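Side-chain contacts in glycerol dehydratase (Clostridium butyricum, PDB 1R9D), which is thought to act as a lyase of the glycyl-radical family, dehydrating glycerol without vitamin B12: residues P413-S417 / R418-L422; K534-D538 / G539-Y543. One frame throughout, in Å; residues are numbered along the deposited sequence.

Contact 1 comes first along the chain, at the end of helix 408-417 and in the short link to helix 422-426; contact 2 follows in the loop that runs from helix 529-532 into strand 543-551. Both lie in the pyruvate formate lyase-like part of the chain, their centres about 19 Å apart. Tyr543, the last residue of contact 2 and the first of the strand, bridges them: Tyr543 OH lies 3.4 Å from Thr421 N, a weak hydrogen bond, and also bonds Asp424 OD2. The start of strand 543-551, which pairs with strand 442-443 in a mixed sheet, is thereby joined to the linker between the two helices.

Contact 1: residues P413-S417 / R418-L422; sequences PALVS and RGLTL
Leu415 and Leu420 meet where helix 408-417 ends in a Schellman motif. Leu420 N reaches back to Leu415 O at 3.3 Å, while the inner bond, from Gly419 N to Val416 O, measures 3.1 Å. Gly419 carries the positive phi (114°) that turns the chain out of the helix. Leu415 O is doubly gripped, since Arg418 N also donates to it at 2.9 Å; the two donors approach opposite faces of the carbonyl plane, Arg418 N from well above it and Leu420 N from a moderate tilt. A weak bond from Arg418 N to Ala414 O adds to this. Val416 lies along the returning chain, and Val416 CA is 3.4 Å from Leu420 O, a CA-H...O contact.

Among apolar contacts, the two leucine side chains meet at a slant, with Leu420 CD2 4.1 Å from Leu415 CB and nearly as close to Leu415 CD1. Leu415 also packs on Tyr428 and Ala425, and Leu420 on Tyr543 and Phe545. Val416 CG2 approaches Leu422 CD1.

Polar ends and water complete the contact. One water donates to both Val416 O (2.7 Å) and Leu420 O (3.0 Å), tying helix end to linker. The Arg418 chain, bent at chi2 (-73°), first passes Arg418 CG over Ala414 O at 3.5 Å, then carries its guanidinium away to Asn625 and the carbonyl of Ile694. Thr421 OG1 caps Asp424 N at the start of helix 422-426.

The last-turn carbonyls of Leu415 and Val416 thus find donors in the linker or in water, and the leucine pair gives the turn an apolar side facing the protein interior.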
loop_
_atom_site.group_PDB
_atom_site.type_symbol
_atom_site.label_atom_id
_atom_site.label_comp_id
_atom_site.label_asym_id
_atom_site.label_seq_id
_atom_site.Cartn_x
_atom_site.Cartn_y
_atom_site.Cartn_z
ATOM N N PRO A 413 27.063 0.626 -26.236
ATOM C CA PRO A 413 26.063 1.282 -27.090
ATOM C C PRO A 413 24.637 0.819 -26.761
ATOM O O PRO A 413 23.703 1.623 -26.709
ATOM C CB PRO A 413 26.479 0.862 -28.501
ATOM C CG PRO A 413 27.954 0.698 -28.383
ATOM C CD PRO A 413 28.120 0.003 -27.053
ATOM N N ALA A 414 24.472 -0.485 -26.552
ATOM C CA ALA A 414 23.164 -1.036 -26.218
ATOM C C ALA A 414 22.615 -0.406 -24.933
ATOM O O ALA A 414 21.422 -0.107 -24.838
ATOM C CB ALA A 414 23.258 -2.554 -26.062
ATOM N N LEU A 415 23.483 -0.203 -23.948
ATOM C CA LEU A 415 23.056 0.398 -22.686
ATOM C C LEU A 415 22.671 1.868 -22.858
ATOM O O LEU A 415 21.670 2.320 -22.296
ATOM C CB LEU A 415 24.162 0.271 -21.629
ATOM C CG LEU A 415 24.372 -1.138 -21.066
ATOM C CD1 LEU A 415 25.563 -1.150 -20.097
ATOM C CD2 LEU A 415 23.104 -1.584 -20.353
ATOM N N VAL A 416 23.462 2.614 -23.622
ATOM C CA VAL A 416 23.154 4.026 -23.838
ATOM C C VAL A 416 21.815 4.127 -24.556
ATOM O O VAL A 416 21.036 5.054 -24.323
ATOM C CB VAL A 416 24.236 4.734 -24.686
ATOM C CG1 VAL A 416 23.823 6.178 -24.940
ATOM C CG2 VAL A 416 25.574 4.699 -23.964
ATOM N N SER A 417 21.556 3.159 -25.429
ATOM C CA SER A 417 20.310 3.114 -26.179
ATOM C C SER A 417 19.130 2.949 -25.216
ATOM O O SER A 417 18.026 3.420 -25.484
ATOM C CB SER A 417 20.346 1.946 -27.171
ATOM O OG SER A 417 19.130 1.848 -27.892
ATOM N N ARG A 418 19.376 2.286 -24.087
ATOM C CA ARG A 418 18.338 2.058 -23.087
ATOM C C ARG A 418 18.198 3.186 -22.056
ATOM O O ARG A 418 17.412 3.076 -21.115
ATOM C CB ARG A 418 18.595 0.733 -22.359
ATOM C CG ARG A 418 18.398 -0.509 -23.220
ATOM C CD ARG A 418 16.922 -0.781 -23.504
ATOM N NE ARG A 418 16.736 -1.965 -24.347
ATOM C CZ ARG A 418 15.554 -2.468 -24.687
ATOM N NH1 ARG A 418 14.433 -1.892 -24.259
ATOM N NH2 ARG A 418 15.490 -3.557 -25.453
ATOM N N GLY A 419 18.962 4.262 -22.215
ATOM C CA GLY A 419 18.834 5.371 -21.280
ATOM C C GLY A 419 19.998 5.713 -20.365
ATOM O O GLY A 419 19.964 6.747 -19.692
ATOM N N LEU A 420 21.021 4.865 -20.308
ATOM C CA LEU A 420 22.171 5.156 -19.457
ATOM C C LEU A 420 23.038 6.231 -20.097
ATOM O O LEU A 420 23.072 6.360 -21.319
ATOM C CB LEU A 420 23.029 3.904 -19.240
ATOM C CG LEU A 420 22.569 2.909 -18.168
ATOM C CD1 LEU A 420 21.288 2.233 -18.609
ATOM C CD2 LEU A 420 23.669 1.877 -17.919
ATOM N N THR A 421 23.727 7.012 -19.273
ATOM C CA THR A 421 24.628 8.029 -19.811
ATOM C C THR A 421 25.820 7.244 -20.337
ATOM O O THR A 421 25.988 6.077 -19.983
ATOM C CB THR A 421 25.137 8.976 -18.713
ATOM O OG1 THR A 421 25.849 8.218 -17.728
ATOM C CG2 THR A 421 23.980 9.698 -18.053
ATOM N N LEU A 422 26.648 7.864 -21.175
ATOM C CA LEU A 422 27.821 7.173 -21.700
ATOM C C LEU A 422 28.773 6.823 -20.552
ATOM O O LEU A 422 29.377 5.748 -20.538
ATOM C CB LEU A 422 28.543 8.050 -22.728
ATOM C CG LEU A 422 29.831 7.501 -23.351
ATOM C CD1 LEU A 422 29.548 6.185 -24.068
ATOM C CD2 LEU A 422 30.396 8.534 -24.329
HETATM O O HOH W 1 19.185 -2.031 -26.504
HETATM O O HOH W 2 20.879 7.407 -23.031
#

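Contact 2: residues K534-D538 / G539-Y543; sequences KSLQD and GGAEY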
loop_
_atom_site.group_PDB
_atom_site.type_symbol
_atom_site.label_atom_id
_atom_site.label_comp_id
_atom_site.label_asym_id
_atom_site.label_seq_id
_atom_site.Cartn_x
_atom_site.Cartn_y
_atom_site.Cartn_z
ATOM N N LYS A 534 12.619 6.415 -1.031
ATOM C CA LYS A 534 11.804 5.274 -1.443
ATOM C C LYS A 534 12.651 4.048 -1.784
ATOM O O LYS A 534 13.773 4.169 -2.267
ATOM C CB LYS A 534 10.938 5.663 -2.647
ATOM C CG LYS A 534 11.732 6.283 -3.781
ATOM C CD LYS A 534 10.837 6.979 -4.812
ATOM C CE LYS A 534 9.916 6.003 -5.514
ATOM N NZ LYS A 534 9.291 6.584 -6.743
ATOM N N SER A 535 12.103 2.867 -1.526
ATOM C CA SER A 535 12.813 1.618 -1.787
ATOM C C SER A 535 12.996 1.288 -3.267
ATOM O O SER A 535 12.385 1.900 -4.148
ATOM C CB SER A 535 12.072 0.455 -1.136
ATOM O OG SER A 535 10.827 0.250 -1.780
ATOM N N LEU A 536 13.837 0.291 -3.513
ATOM C CA LEU A 536 14.118 -0.200 -4.855
ATOM C C LEU A 536 12.800 -0.719 -5.432
ATOM O O LEU A 536 12.478 -0.472 -6.592
ATOM C CB LEU A 536 15.136 -1.342 -4.767
ATOM C CG LEU A 536 16.545 -1.268 -5.361
ATOM C CD1 LEU A 536 16.969 0.153 -5.687
ATOM C CD2 LEU A 536 17.496 -1.927 -4.371
ATOM N N GLN A 537 12.036 -1.430 -4.606
ATOM C CA GLN A 537 10.758 -1.983 -5.033
ATOM C C GLN A 537 9.771 -0.885 -5.435
ATOM O O GLN A 537 8.878 -1.114 -6.249
ATOM C CB GLN A 537 10.142 -2.838 -3.918
ATOM C CG GLN A 537 10.937 -4.093 -3.552
ATOM C CD GLN A 537 12.301 -3.778 -2.974
ATOM O OE1 GLN A 537 12.447 -2.859 -2.171
ATOM N NE2 GLN A 537 13.307 -4.547 -3.368
ATOM N N ASP A 538 9.936 0.305 -4.865
ATOM C CA ASP A 538 9.048 1.426 -5.171
ATOM C C ASP A 538 9.587 2.395 -6.222
ATOM O O ASP A 538 9.077 3.510 -6.360
ATOM C CB ASP A 538 8.707 2.189 -3.888
ATOM C CG ASP A 538 7.826 1.380 -2.952
ATOM O OD1 ASP A 538 6.682 1.061 -3.347
ATOM O OD2 ASP A 538 8.275 1.059 -1.828
ATOM N N GLY A 539 10.620 1.976 -6.949
ATOM C CA GLY A 539 11.183 2.810 -8.003
ATOM C C GLY A 539 12.291 3.786 -7.638
ATOM O O GLY A 539 12.596 4.694 -8.415
ATOM N N GLY A 540 12.902 3.613 -6.469
ATOM C CA GLY A 540 13.969 4.515 -6.062
ATOM C C GLY A 540 15.226 4.550 -6.923
ATOM O O GLY A 540 15.912 5.570 -6.974
ATOM N N ALA A 541 15.536 3.452 -7.608
ATOM C CA ALA A 541 16.738 3.397 -8.435
ATOM C C ALA A 541 16.733 4.420 -9.569
ATOM O O ALA A 541 15.679 4.814 -10.062
ATOM C CB ALA A 541 16.913 1.989 -9.015
ATOM N N GLU A 542 17.926 4.853 -9.964
ATOM C CA GLU A 542 18.084 5.803 -11.067
ATOM C C GLU A 542 17.622 5.136 -12.363
ATOM O O GLU A 542 16.954 5.757 -13.196
ATOM C CB GLU A 542 19.560 6.206 -11.195
ATOM C CG GLU A 542 19.937 6.965 -12.480
ATOM C CD GLU A 542 19.240 8.311 -12.619
ATOM O OE1 GLU A 542 18.874 8.905 -11.579
ATOM O OE2 GLU A 542 19.076 8.784 -13.771
ATOM N N TYR A 543 17.981 3.863 -12.521
ATOM C CA TYR A 543 17.624 3.088 -13.708
ATOM C C TYR A 543 16.717 1.916 -13.325
ATOM O O TYR A 543 16.999 1.201 -12.368
ATOM C CB TYR A 543 18.895 2.547 -14.382
ATOM C CG TYR A 543 19.862 3.621 -14.838
ATOM C CD1 TYR A 543 21.142 3.721 -14.288
ATOM C CD2 TYR A 543 19.495 4.535 -15.819
ATOM C CE1 TYR A 543 22.040 4.716 -14.712
ATOM C CE2 TYR A 543 20.376 5.531 -16.247
ATOM C CZ TYR A 543 21.642 5.617 -15.694
ATOM O OH TYR A 543 22.505 6.605 -16.131
HETATM O O HOH W 3 13.911 1.116 -8.178
#
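A type I beta turn from Leu536 to Gly539 forms the heart of the loop leading into strand 543-551. Gly539 N closes it onto Leu536 O at 3.1 Å, coming from above the carbonyl plane, and a wider bond encloses the first: Gly540 N to Ser535 O, 2.9 Å and fairly straight (156° at the hydrogen). Gly539 has a positive phi of 89°, which lets the chain double back between the two bonds.

Lys534 lies against the returning backbone. Placed between the backbone N and the carbonyl carbon (chi1 52°), Lys534 CG lies 3.7 Å from Gly540 CA. Leu536 CD1 meets Ala541 CB at 3.8 Å, while a water donating to Leu536 O (2.7 Å) and accepting from Ala541 N (2.9 Å) bridges the two residues. On the first limb, Ser535 OG donates to Asp538 OD2 at 2.7 Å from above the carboxylate plane, and weakly accepts from Asp538 N, linking the residue before the turn to its third residue.

Nearby, Gln537 OE1 takes the N-H of Leu519. A 6→1 hydrogen bond (Gly540 N to Ser535 O) around a 5→2 bond (Gly539 N to Leu536 O), with a glycine of positive phi next to last, is the Schellman pattern.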